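Long-range contacts in serine acetyltransferase (Bacteroides vulgatus ATCC 8482, PDB 3F1X), which probably transfers an acetyl group from acetyl-CoA to serine, a step toward cysteine, as a hexameric left-handed beta-helix enzyme: residues L126-A137 against I157-I165; H201-V212 against I219-T230. One frame throughout, in Å; residues are numbered along the deposited sequence.

Interaction 1. Residues L126-A137 against I157-I165; sequences LRRILATDVEAA and IRAISNYRI
R164 reaches across from its helix to D133 and binds the carboxylate side-on with two nitrogens. R164 NE meets the syn lone pair of D133 OD2 at 2.9 Å, nearly straight at 168° and in the guanidinium plane. R164 NH2 donates to D133 OD1 at 3.1 Å. The two flat groups are almost coplanar, their planes 17° apart. Over one face of the guanidinium lies I129, whose CG2 is 3.2 Å from R164 NE. That methyl stands anti to the I129 backbone N, the position from which it meets the flat group. The extended run of R164 from CG to NE carries the charge alongside L130, with CD2 of L130 3.8 Å from R164 CD. The whole side chain thereby becomes a knob in the hole formed by L126, I129, L130 and D133.

Farther along the antiparallel pair, whose axes approach to 10.7 Å, the contact turns apolar. CD2 of L130 packs on S161 CA, and V134 CG2 meets I157 CD1 at 3.9 Å, the two side chains crossing at about a right angle. S161 OG turns back on its own helix to I157 O, a carbonyl that also accepts S161 N from the other face of its plane.

Further direct bonds from the chain beyond the helices hold the ion pair: R164 NH2 also donates to G200 O and NH1 to I199 O, while D133 OD1 accepts from F203 N. With so many bonds on a buried pair, rotation of either group is restricted. The pairing of opposite charges probably keeps both groups ionised, and the bonds to I199, G200 and F203 tie the two helices to the start of the beta-helix.

Interaction 2. Residues H201-V212 against I219-T230; sequences HHFTIDHGTGVV and IGNNVKLYQGVT
The ring of F203 projects into a hollow lined by I219, V223 and L225 of the next turn. Its CZ lies 4.0 Å from L225 CD2, which comes at the ring edge, and CE1 is equally far from I219 CD1; CG anti to the backbone N (chi1 178°) sends the ring there. Beyond it, V211 CG2 nestles against Y226 O at 3.2 Å.

T204 and K224, the next pair on the other face of the sheet, point the same way and pack tightly, T204 CG2 being 3.5 Å from both K224 CB and CG. On the same face D206 CB sits over the Y226 ring in a CH-pi contact, 4.0 Å from its centroid.

Parallel backbone bonds tie the turns together, among them D206 N to L225 O at 2.8 Å and V212 N to V229 O. At the corners, G210 backs closely onto G228, each within a type II turn, and a water bridges their carbonyl oxygens. Another water links H201 O and G220 O to V223 N.

This stacking of parallel coils, with matching positions in register, is characteristic of the left-handed beta-helix: apolar side chains fill the interior, while many backbone polar groups are satisfied by a neighbouring coil or by water.

In the fold
The two contacts come in series along the chain, interaction 1 closing before interaction 2 opens, and their centres lie about 12 Å apart. Interaction 1 pairs helices 123-139 and 155-171 of the helical N-terminal region; interaction 2 stacks two successive coils of the left-handed beta-helix, including edge strand 204-206 and its neighbour 224-226. They meet directly: T132 OG1 and H202 N are probably hydrogen-bonded, and A137 packs on T204. F203 also touches I160, so the helix pair sits against the first coils. Helix 123-139 also meets a second subunit through R127, off the side of the pair, and the coil corner does so through H207, which bonds to D192 of that subunit; at these two places the six-chain assembly is joined.

Interaction 1. Residues L126-A137 against I157-I165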
loop_
_atom_site.group_PDB
_atom_site.type_symbol
_atom_site.label_atom_id
_atom_site.label_comp_id
_atom_site.label_asym_id
_atom_site.label_seq_id
_atom_site.Cartn_x
_atom_site.Cartn_y
_atom_site.Cartn_z
ATOM N N LEU A 126 25.552 -15.986 -14.055
ATOM C CA LEU A 126 25.683 -14.985 -13.009
ATOM C C LEU A 126 25.689 -15.675 -11.653
ATOM O O LEU A 126 26.446 -15.303 -10.763
ATOM C CB LEU A 126 24.541 -13.966 -13.092
ATOM C CG LEU A 126 24.590 -13.039 -14.308
ATOM C CD1 LEU A 126 23.388 -12.117 -14.304
ATOM C CD2 LEU A 126 25.878 -12.225 -14.289
ATOM N N ARG A 127 24.850 -16.694 -11.504
ATOM C CA ARG A 127 24.777 -17.442 -10.254
ATOM C C ARG A 127 26.125 -18.099 -9.976
ATOM O O ARG A 127 26.587 -18.114 -8.834
ATOM C CB ARG A 127 23.694 -18.524 -10.331
ATOM C CG ARG A 127 23.652 -19.440 -9.116
ATOM C CD ARG A 127 22.707 -20.609 -9.350
ATOM N NE ARG A 127 21.309 -20.201 -9.311
ATOM C CZ ARG A 127 20.287 -21.024 -9.530
ATOM N NH1 ARG A 127 20.512 -22.301 -9.808
ATOM N NH2 ARG A 127 19.044 -20.569 -9.476
ATOM N N ARG A 128 26.746 -18.645 -11.021
ATOM C CA ARG A 128 28.046 -19.297 -10.878
ATOM C C ARG A 128 29.123 -18.317 -10.431
ATOM O O ARG A 128 29.953 -18.641 -9.583
ATOM C CB ARG A 128 28.492 -19.931 -12.199
ATOM C CG ARG A 128 27.603 -21.053 -12.693
ATOM C CD ARG A 128 28.199 -21.714 -13.927
ATOM N NE ARG A 128 27.213 -22.557 -14.590
ATOM C CZ ARG A 128 26.668 -22.275 -15.766
ATOM N NH1 ARG A 128 27.016 -21.174 -16.412
ATOM N NH2 ARG A 128 25.767 -23.091 -16.291
ATOM N N ILE A 129 29.119 -17.119 -11.008
ATOM C CA ILE A 129 30.120 -16.129 -10.639
ATOM C C ILE A 129 29.870 -15.584 -9.241
ATOM O O ILE A 129 30.778 -15.536 -8.418
ATOM C CB ILE A 129 30.154 -14.947 -11.634
ATOM C CG1 ILE A 129 30.419 -15.463 -13.049
ATOM C CG2 ILE A 129 31.254 -13.970 -11.226
ATOM C CD1 ILE A 129 30.388 -14.391 -14.124
ATOM N N LEU A 130 28.633 -15.185 -8.977
ATOM C CA LEU A 130 28.295 -14.642 -7.677
ATOM C C LEU A 130 28.596 -15.655 -6.588
ATOM O O LEU A 130 28.974 -15.279 -5.493
ATOM C CB LEU A 130 26.825 -14.217 -7.642
ATOM C CG LEU A 130 26.560 -13.011 -8.551
ATOM C CD1 LEU A 130 25.071 -12.748 -8.665
ATOM C CD2 LEU A 130 27.283 -11.807 -7.988
ATOM N N ALA A 131 28.438 -16.941 -6.895
ATOM C CA ALA A 131 28.727 -17.985 -5.920
ATOM C C ALA A 131 30.182 -17.873 -5.446
ATOM O O ALA A 131 30.472 -18.068 -4.264
ATOM C CB ALA A 131 28.465 -19.378 -6.523
ATOM N N THR A 132 31.096 -17.547 -6.359
ATOM C CA THR A 132 32.501 -17.419 -5.977
ATOM C C THR A 132 32.710 -16.172 -5.129
ATOM O O THR A 132 33.583 -16.146 -4.253
ATOM C CB THR A 132 33.438 -17.368 -7.213
ATOM O OG1 THR A 132 33.264 -16.131 -7.913
ATOM C CG2 THR A 132 33.135 -18.540 -8.142
ATOM N N ASP A 133 31.915 -15.134 -5.387
ATOM C CA ASP A 133 32.022 -13.892 -4.613
ATOM C C ASP A 133 31.568 -14.152 -3.176
ATOM O O ASP A 133 32.172 -13.651 -2.229
ATOM C CB ASP A 133 31.154 -12.781 -5.212
ATOM C CG ASP A 133 31.526 -12.451 -6.641
ATOM O OD1 ASP A 133 32.730 -12.474 -6.974
ATOM O OD2 ASP A 133 30.612 -12.149 -7.433
ATOM N N VAL A 134 30.499 -14.926 -3.017
ATOM C CA VAL A 134 30.004 -15.252 -1.684
ATOM C C VAL A 134 31.041 -16.087 -0.934
ATOM O O VAL A 134 31.259 -15.890 0.264
ATOM C CB VAL A 134 28.688 -16.048 -1.738
ATOM C CG1 VAL A 134 28.324 -16.526 -0.346
ATOM C CG2 VAL A 134 27.568 -15.179 -2.300
ATOM N N GLU A 135 31.677 -17.022 -1.639
ATOM C CA GLU A 135 32.697 -17.869 -1.028
ATOM C C GLU A 135 33.880 -17.036 -0.556
ATOM O O GLU A 135 34.405 -17.258 0.532
ATOM C CB GLU A 135 33.186 -18.915 -2.029
ATOM C CG GLU A 135 32.192 -20.021 -2.308
ATOM C CD GLU A 135 32.566 -20.828 -3.536
ATOM O OE1 GLU A 135 33.728 -21.282 -3.619
ATOM O OE2 GLU A 135 31.696 -21.003 -4.418
ATOM N N ALA A 136 34.296 -16.079 -1.381
ATOM C CA ALA A 136 35.415 -15.217 -1.037
ATOM C C ALA A 136 35.058 -14.354 0.170
ATOM O O ALA A 136 35.910 -14.080 1.020
ATOM C CB ALA A 136 35.783 -14.335 -2.224
ATOM N N ALA A 137 33.798 -13.935 0.249
ATOM C CA ALA A 137 33.346 -13.102 1.362
ATOM C C ALA A 137 33.344 -13.893 2.667
ATOM O O ALA A 137 33.636 -13.351 3.732
ATOM C CB ALA A 137 31.947 -12.552 1.076
ATOM N N ILE A 157 27.516 -8.071 -1.138
ATOM C CA ILE A 157 26.964 -9.024 -2.091
ATOM C C ILE A 157 25.875 -8.380 -2.936
ATOM O O ILE A 157 25.742 -8.682 -4.116
ATOM C CB ILE A 157 26.376 -10.261 -1.390
ATOM C CG1 ILE A 157 27.477 -10.984 -0.624
ATOM C CG2 ILE A 157 25.778 -11.218 -2.426
ATOM C CD1 ILE A 157 28.575 -11.537 -1.511
ATOM N N ARG A 158 25.108 -7.485 -2.323
ATOM C CA ARG A 158 24.039 -6.787 -3.018
ATOM C C ARG A 158 24.610 -5.855 -4.076
ATOM O O ARG A 158 24.116 -5.810 -5.201
ATOM C CB ARG A 158 23.188 -5.998 -2.015
ATOM C CG ARG A 158 22.386 -6.899 -1.101
ATOM C CD ARG A 158 21.664 -6.142 0.002
ATOM N NE ARG A 158 20.908 -7.054 0.861
ATOM C CZ ARG A 158 20.182 -6.671 1.908
ATOM N NH1 ARG A 158 19.526 -7.571 2.634
ATOM N NH2 ARG A 158 20.115 -5.386 2.232
ATOM N N ALA A 159 25.657 -5.114 -3.716
ATOM C CA ALA A 159 26.290 -4.191 -4.657
ATOM C C ALA A 159 26.944 -4.967 -5.798
ATOM O O ALA A 159 26.786 -4.617 -6.965
ATOM C CB ALA A 159 27.335 -3.340 -3.937
ATOM N N ILE A 160 27.676 -6.023 -5.456
ATOM C CA ILE A 160 28.352 -6.835 -6.464
ATOM C C ILE A 160 27.327 -7.517 -7.375
ATOM O O ILE A 160 27.535 -7.630 -8.584
ATOM C CB ILE A 160 29.274 -7.887 -5.791
ATOM C CG1 ILE A 160 30.401 -7.170 -5.051
ATOM C CG2 ILE A 160 29.873 -8.836 -6.835
ATOM C CD1 ILE A 160 31.202 -8.065 -4.140
ATOM N N SER A 161 26.217 -7.963 -6.798
ATOM C CA SER A 161 25.166 -8.595 -7.587
ATOM C C SER A 161 24.603 -7.582 -8.574
ATOM O O SER A 161 24.483 -7.874 -9.764
ATOM C CB SER A 161 24.043 -9.101 -6.682
ATOM O OG SER A 161 24.499 -10.143 -5.849
ATOM N N ASN A 162 24.264 -6.389 -8.078
ATOM C CA ASN A 162 23.715 -5.336 -8.935
ATOM C C ASN A 162 24.710 -5.019 -10.055
ATOM O O ASN A 162 24.327 -4.849 -11.216
ATOM C CB ASN A 162 23.431 -4.054 -8.129
ATOM C CG ASN A 162 22.063 -4.064 -7.447
ATOM O OD1 ASN A 162 21.681 -5.041 -6.802
ATOM N ND2 ASN A 162 21.328 -2.959 -7.573
ATOM N N TYR A 163 25.987 -4.926 -9.694
ATOM C CA TYR A 163 27.039 -4.653 -10.670
ATOM C C TYR A 163 27.075 -5.706 -11.785
ATOM O O TYR A 163 27.008 -5.367 -12.968
ATOM C CB TYR A 163 28.422 -4.611 -10.002
ATOM C CG TYR A 163 29.527 -4.886 -10.991
ATOM C CD1 TYR A 163 29.855 -3.960 -11.974
ATOM C CD2 TYR A 163 30.160 -6.127 -11.025
ATOM C CE1 TYR A 163 30.787 -4.270 -12.979
ATOM C CE2 TYR A 163 31.082 -6.444 -12.025
ATOM C CZ TYR A 163 31.386 -5.514 -12.994
ATOM O OH TYR A 163 32.277 -5.850 -13.984
ATOM N N ARG A 164 27.200 -6.979 -11.417
ATOM C CA ARG A 164 27.258 -8.029 -12.437
ATOM C C ARG A 164 25.999 -8.061 -13.290
ATOM O O ARG A 164 26.055 -8.378 -14.475
ATOM C CB ARG A 164 27.529 -9.396 -11.797
ATOM C CG ARG A 164 28.908 -9.473 -11.132
ATOM C CD ARG A 164 29.381 -10.914 -10.984
ATOM N NE ARG A 164 30.570 -11.042 -10.139
ATOM C CZ ARG A 164 31.795 -10.661 -10.490
ATOM N NH1 ARG A 164 32.015 -10.120 -11.682
ATOM N NH2 ARG A 164 32.803 -10.825 -9.645
ATOM N N ILE A 165 24.864 -7.715 -12.699
ATOM C CA ILE A 165 23.621 -7.678 -13.453
ATOM C C ILE A 165 23.684 -6.531 -14.466
ATOM O O ILE A 165 23.348 -6.699 -15.649
ATOM C CB ILE A 165 22.411 -7.469 -12.514
ATOM C CG1 ILE A 165 22.117 -8.760 -11.753
ATOM C CG2 ILE A 165 21.192 -7.020 -13.313
ATOM C CD1 ILE A 165 21.101 -8.615 -10.654
#

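Interaction 2. Residues H201-V212 against I219-T230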
loop_
_atom_site.group_PDB
_atom_site.type_symbol
_atom_site.label_atom_id
_atom_site.label_comp_id
_atom_site.label_asym_id
_atom_site.label_seq_id
_atom_site.Cartn_x
_atom_site.Cartn_y
_atom_site.Cartn_z
ATOM N N HIS A 201 36.560 -13.132 -10.795
ATOM C CA HIS A 201 35.874 -14.002 -9.850
ATOM C C HIS A 201 36.384 -13.819 -8.425
ATOM O O HIS A 201 37.382 -13.138 -8.189
ATOM C CB HIS A 201 36.040 -15.467 -10.275
ATOM C CG HIS A 201 35.272 -15.828 -11.509
ATOM N ND1 HIS A 201 35.059 -14.938 -12.540
ATOM C CD2 HIS A 201 34.689 -16.990 -11.890
ATOM C CE1 HIS A 201 34.376 -15.534 -13.501
ATOM N NE2 HIS A 201 34.140 -16.780 -13.132
ATOM N N HIS A 202 35.679 -14.428 -7.479
ATOM C CA HIS A 202 36.050 -14.353 -6.073
ATOM C C HIS A 202 36.381 -12.923 -5.659
ATOM O O HIS A 202 37.407 -12.663 -5.040
ATOM C CB HIS A 202 37.244 -15.268 -5.802
ATOM C CG HIS A 202 36.972 -16.711 -6.094
ATOM N ND1 HIS A 202 36.992 -17.232 -7.370
ATOM C CD2 HIS A 202 36.623 -17.732 -5.277
ATOM C CE1 HIS A 202 36.664 -18.511 -7.327
ATOM N NE2 HIS A 202 36.435 -18.840 -6.069
ATOM N N PHE A 203 35.509 -11.994 -6.016
ATOM C CA PHE A 203 35.716 -10.600 -5.667
ATOM C C PHE A 203 35.002 -10.330 -4.348
ATOM O O PHE A 203 33.911 -10.833 -4.116
ATOM C CB PHE A 203 35.142 -9.697 -6.761
ATOM C CG PHE A 203 35.276 -8.230 -6.465
ATOM C CD1 PHE A 203 36.538 -7.646 -6.318
ATOM C CD2 PHE A 203 34.144 -7.425 -6.342
ATOM C CE1 PHE A 203 36.672 -6.275 -6.054
ATOM C CE2 PHE A 203 34.268 -6.049 -6.078
ATOM C CZ PHE A 203 35.536 -5.476 -5.935
ATOM N N THR A 204 35.615 -9.546 -3.477
ATOM C CA THR A 204 34.970 -9.245 -2.215
ATOM C C THR A 204 35.244 -7.812 -1.783
ATOM O O THR A 204 36.305 -7.255 -2.061
ATOM C CB THR A 204 35.425 -10.227 -1.110
ATOM O OG1 THR A 204 34.590 -10.072 0.042
ATOM C CG2 THR A 204 36.854 -9.964 -0.724
ATOM N N ILE A 205 34.257 -7.215 -1.131
ATOM C CA ILE A 205 34.365 -5.858 -0.623
ATOM C C ILE A 205 33.980 -5.951 0.845
ATOM O O ILE A 205 32.868 -6.364 1.172
ATOM C CB ILE A 205 33.396 -4.902 -1.352
ATOM C CG1 ILE A 205 33.835 -4.740 -2.813
ATOM C CG2 ILE A 205 33.360 -3.561 -0.636
ATOM C CD1 ILE A 205 32.872 -3.940 -3.680
ATOM N N ASP A 206 34.910 -5.596 1.724
ATOM C CA ASP A 206 34.661 -5.657 3.159
ATOM C C ASP A 206 34.064 -4.343 3.657
ATOM O O ASP A 206 34.700 -3.300 3.542
ATOM C CB ASP A 206 35.972 -5.929 3.901
ATOM C CG ASP A 206 35.777 -6.792 5.130
ATOM O OD1 ASP A 206 34.746 -6.631 5.821
ATOM O OD2 ASP A 206 36.665 -7.627 5.411
ATOM N N HIS A 207 32.856 -4.398 4.214
ATOM C CA HIS A 207 32.181 -3.209 4.733
ATOM C C HIS A 207 31.762 -2.366 3.518
ATOM O O HIS A 207 30.570 -2.226 3.241
ATOM C CB HIS A 207 33.131 -2.467 5.678
ATOM C CG HIS A 207 33.772 -3.362 6.699
ATOM N ND1 HIS A 207 33.043 -4.060 7.640
ATOM C CD2 HIS A 207 35.070 -3.675 6.925
ATOM C CE1 HIS A 207 33.864 -4.758 8.405
ATOM N NE2 HIS A 207 35.100 -4.543 7.995
ATOM N N GLY A 208 32.740 -1.800 2.813
ATOM C CA GLY A 208 32.460 -1.094 1.575
ATOM C C GLY A 208 31.932 0.317 1.395
ATOM O O GLY A 208 32.023 0.833 0.283
ATOM N N THR A 209 31.377 0.946 2.423
ATOM C CA THR A 209 30.860 2.309 2.248
ATOM C C THR A 209 31.956 3.240 1.733
ATOM O O THR A 209 33.048 3.296 2.290
ATOM C CB THR A 209 30.292 2.852 3.570
ATOM O OG1 THR A 209 29.186 2.033 3.962
ATOM C CG2 THR A 209 29.799 4.283 3.413
ATOM N N GLY A 210 31.674 3.949 0.647
ATOM C CA GLY A 210 32.660 4.859 0.093
ATOM C C GLY A 210 33.517 4.275 -1.022
ATOM O O GLY A 210 34.340 4.976 -1.615
ATOM N N VAL A 211 33.348 2.989 -1.304
ATOM C CA VAL A 211 34.119 2.370 -2.375
ATOM C C VAL A 211 33.681 2.961 -3.709
ATOM O O VAL A 211 32.486 3.119 -3.957
ATOM C CB VAL A 211 33.909 0.845 -2.420
ATOM C CG1 VAL A 211 34.366 0.291 -3.764
ATOM C CG2 VAL A 211 34.708 0.171 -1.301
ATOM N N VAL A 212 34.654 3.314 -4.546
ATOM C CA VAL A 212 34.378 3.854 -5.875
ATOM C C VAL A 212 35.240 3.113 -6.905
ATOM O O VAL A 212 36.474 3.097 -6.809
ATOM C CB VAL A 212 34.684 5.366 -5.965
ATOM C CG1 VAL A 212 34.473 5.859 -7.402
ATOM C CG2 VAL A 212 33.770 6.140 -5.026
ATOM N N ILE A 219 39.736 -5.357 -12.611
ATOM C CA ILE A 219 40.083 -6.035 -11.376
ATOM C C ILE A 219 40.194 -7.535 -11.601
ATOM O O ILE A 219 39.270 -8.159 -12.132
ATOM C CB ILE A 219 39.035 -5.771 -10.293
ATOM C CG1 ILE A 219 38.929 -4.270 -10.031
ATOM C CG2 ILE A 219 39.423 -6.479 -9.026
ATOM C CD1 ILE A 219 37.857 -3.916 -9.023
ATOM N N GLY A 220 41.328 -8.099 -11.189
ATOM C CA GLY A 220 41.576 -9.523 -11.354
ATOM C C GLY A 220 40.774 -10.433 -10.443
ATOM O O GLY A 220 39.732 -10.048 -9.913
ATOM N N ASN A 221 41.264 -11.652 -10.254
ATOM C CA ASN A 221 40.564 -12.611 -9.420
ATOM C C ASN A 221 41.053 -12.584 -7.982
ATOM O O ASN A 221 42.206 -12.236 -7.714
ATOM C CB ASN A 221 40.728 -14.026 -9.981
ATOM C CG ASN A 221 40.306 -14.130 -11.433
ATOM O OD1 ASN A 221 39.238 -13.659 -11.822
ATOM N ND2 ASN A 221 41.145 -14.759 -12.242
ATOM N N ASN A 222 40.164 -12.953 -7.064
ATOM C CA ASN A 222 40.489 -13.004 -5.649
ATOM C C ASN A 222 40.984 -11.661 -5.128
ATOM O O ASN A 222 41.951 -11.602 -4.377
ATOM C CB ASN A 222 41.562 -14.074 -5.403
ATOM C CG ASN A 222 41.124 -15.460 -5.851
ATOM O OD1 ASN A 222 40.203 -16.051 -5.286
ATOM N ND2 ASN A 222 41.782 -15.982 -6.882
ATOM N N VAL A 223 40.328 -10.582 -5.533
ATOM C CA VAL A 223 40.724 -9.255 -5.073
ATOM C C VAL A 223 39.788 -8.804 -3.964
ATOM O O VAL A 223 38.593 -9.093 -3.999
ATOM C CB VAL A 223 40.688 -8.221 -6.227
ATOM C CG1 VAL A 223 41.057 -6.829 -5.706
ATOM C CG2 VAL A 223 41.655 -8.640 -7.328
ATOM N N LYS A 224 40.339 -8.107 -2.971
ATOM C CA LYS A 224 39.550 -7.622 -1.844
ATOM C C LYS A 224 39.781 -6.133 -1.635
ATOM O O LYS A 224 40.917 -5.676 -1.596
ATOM C CB LYS A 224 39.919 -8.373 -0.556
ATOM C CG LYS A 224 39.208 -7.829 0.685
ATOM C CD LYS A 224 39.643 -8.516 1.978
ATOM C CE LYS A 224 39.161 -9.952 2.058
ATOM N NZ LYS A 224 39.364 -10.511 3.433
ATOM N N LEU A 225 38.691 -5.390 -1.505
ATOM C CA LEU A 225 38.741 -3.950 -1.293
ATOM C C LEU A 225 38.015 -3.634 0.007
ATOM O O LEU A 225 37.035 -4.292 0.348
ATOM C CB LEU A 225 38.037 -3.224 -2.445
ATOM C CG LEU A 225 38.818 -2.667 -3.640
ATOM C CD1 LEU A 225 39.926 -3.605 -4.095
ATOM C CD2 LEU A 225 37.821 -2.394 -4.757
ATOM N N TYR A 226 38.499 -2.629 0.728
ATOM C CA TYR A 226 37.880 -2.214 1.978
ATOM C C TYR A 226 37.110 -0.912 1.768
ATOM O O TYR A 226 37.162 -0.316 0.689
ATOM C CB TYR A 226 38.953 -2.027 3.057
ATOM C CG TYR A 226 39.370 -3.325 3.704
ATOM C CD1 TYR A 226 38.875 -3.686 4.951
ATOM C CD2 TYR A 226 40.242 -4.202 3.062
ATOM C CE1 TYR A 226 39.236 -4.901 5.558
ATOM C CE2 TYR A 226 40.610 -5.424 3.658
ATOM C CZ TYR A 226 40.103 -5.763 4.902
ATOM O OH TYR A 226 40.446 -6.958 5.492
ATOM N N GLN A 227 36.396 -0.484 2.806
ATOM C CA GLN A 227 35.613 0.744 2.767
ATOM C C GLN A 227 36.461 1.940 2.327
ATOM O O GLN A 227 37.657 2.012 2.627
ATOM C CB GLN A 227 35.029 1.040 4.160
ATOM C CG GLN A 227 36.089 1.164 5.269
ATOM C CD GLN A 227 36.445 -0.167 5.918
ATOM O OE1 GLN A 227 36.194 -1.227 5.357
ATOM N NE2 GLN A 227 37.046 -0.111 7.110
ATOM N N GLY A 228 35.822 2.870 1.619
ATOM C CA GLY A 228 36.482 4.084 1.165
ATOM C C GLY A 228 37.529 3.974 0.066
ATOM O O GLY A 228 38.142 4.974 -0.309
ATOM N N VAL A 229 37.750 2.778 -0.460
ATOM C CA VAL A 229 38.745 2.615 -1.506
ATOM C C VAL A 229 38.263 3.157 -2.845
ATOM O O VAL A 229 37.149 2.854 -3.284
ATOM C CB VAL A 229 39.134 1.138 -1.668
ATOM C CG1 VAL A 229 39.963 0.947 -2.930
ATOM C CG2 VAL A 229 39.919 0.690 -0.449
ATOM N N THR A 230 39.104 3.968 -3.481
ATOM C CA THR A 230 38.783 4.549 -4.784
ATOM C C THR A 230 39.723 4.055 -5.876
ATOM O O THR A 230 40.938 4.060 -5.702
ATOM C CB THR A 230 38.892 6.103 -4.773
ATOM O OG1 THR A 230 37.808 6.660 -4.027
ATOM C CG2 THR A 230 38.846 6.658 -6.202
HETATM O O HOH W 1 38.351 -10.480 -7.633
HETATM O O HOH W 2 35.866 7.003 -0.766
#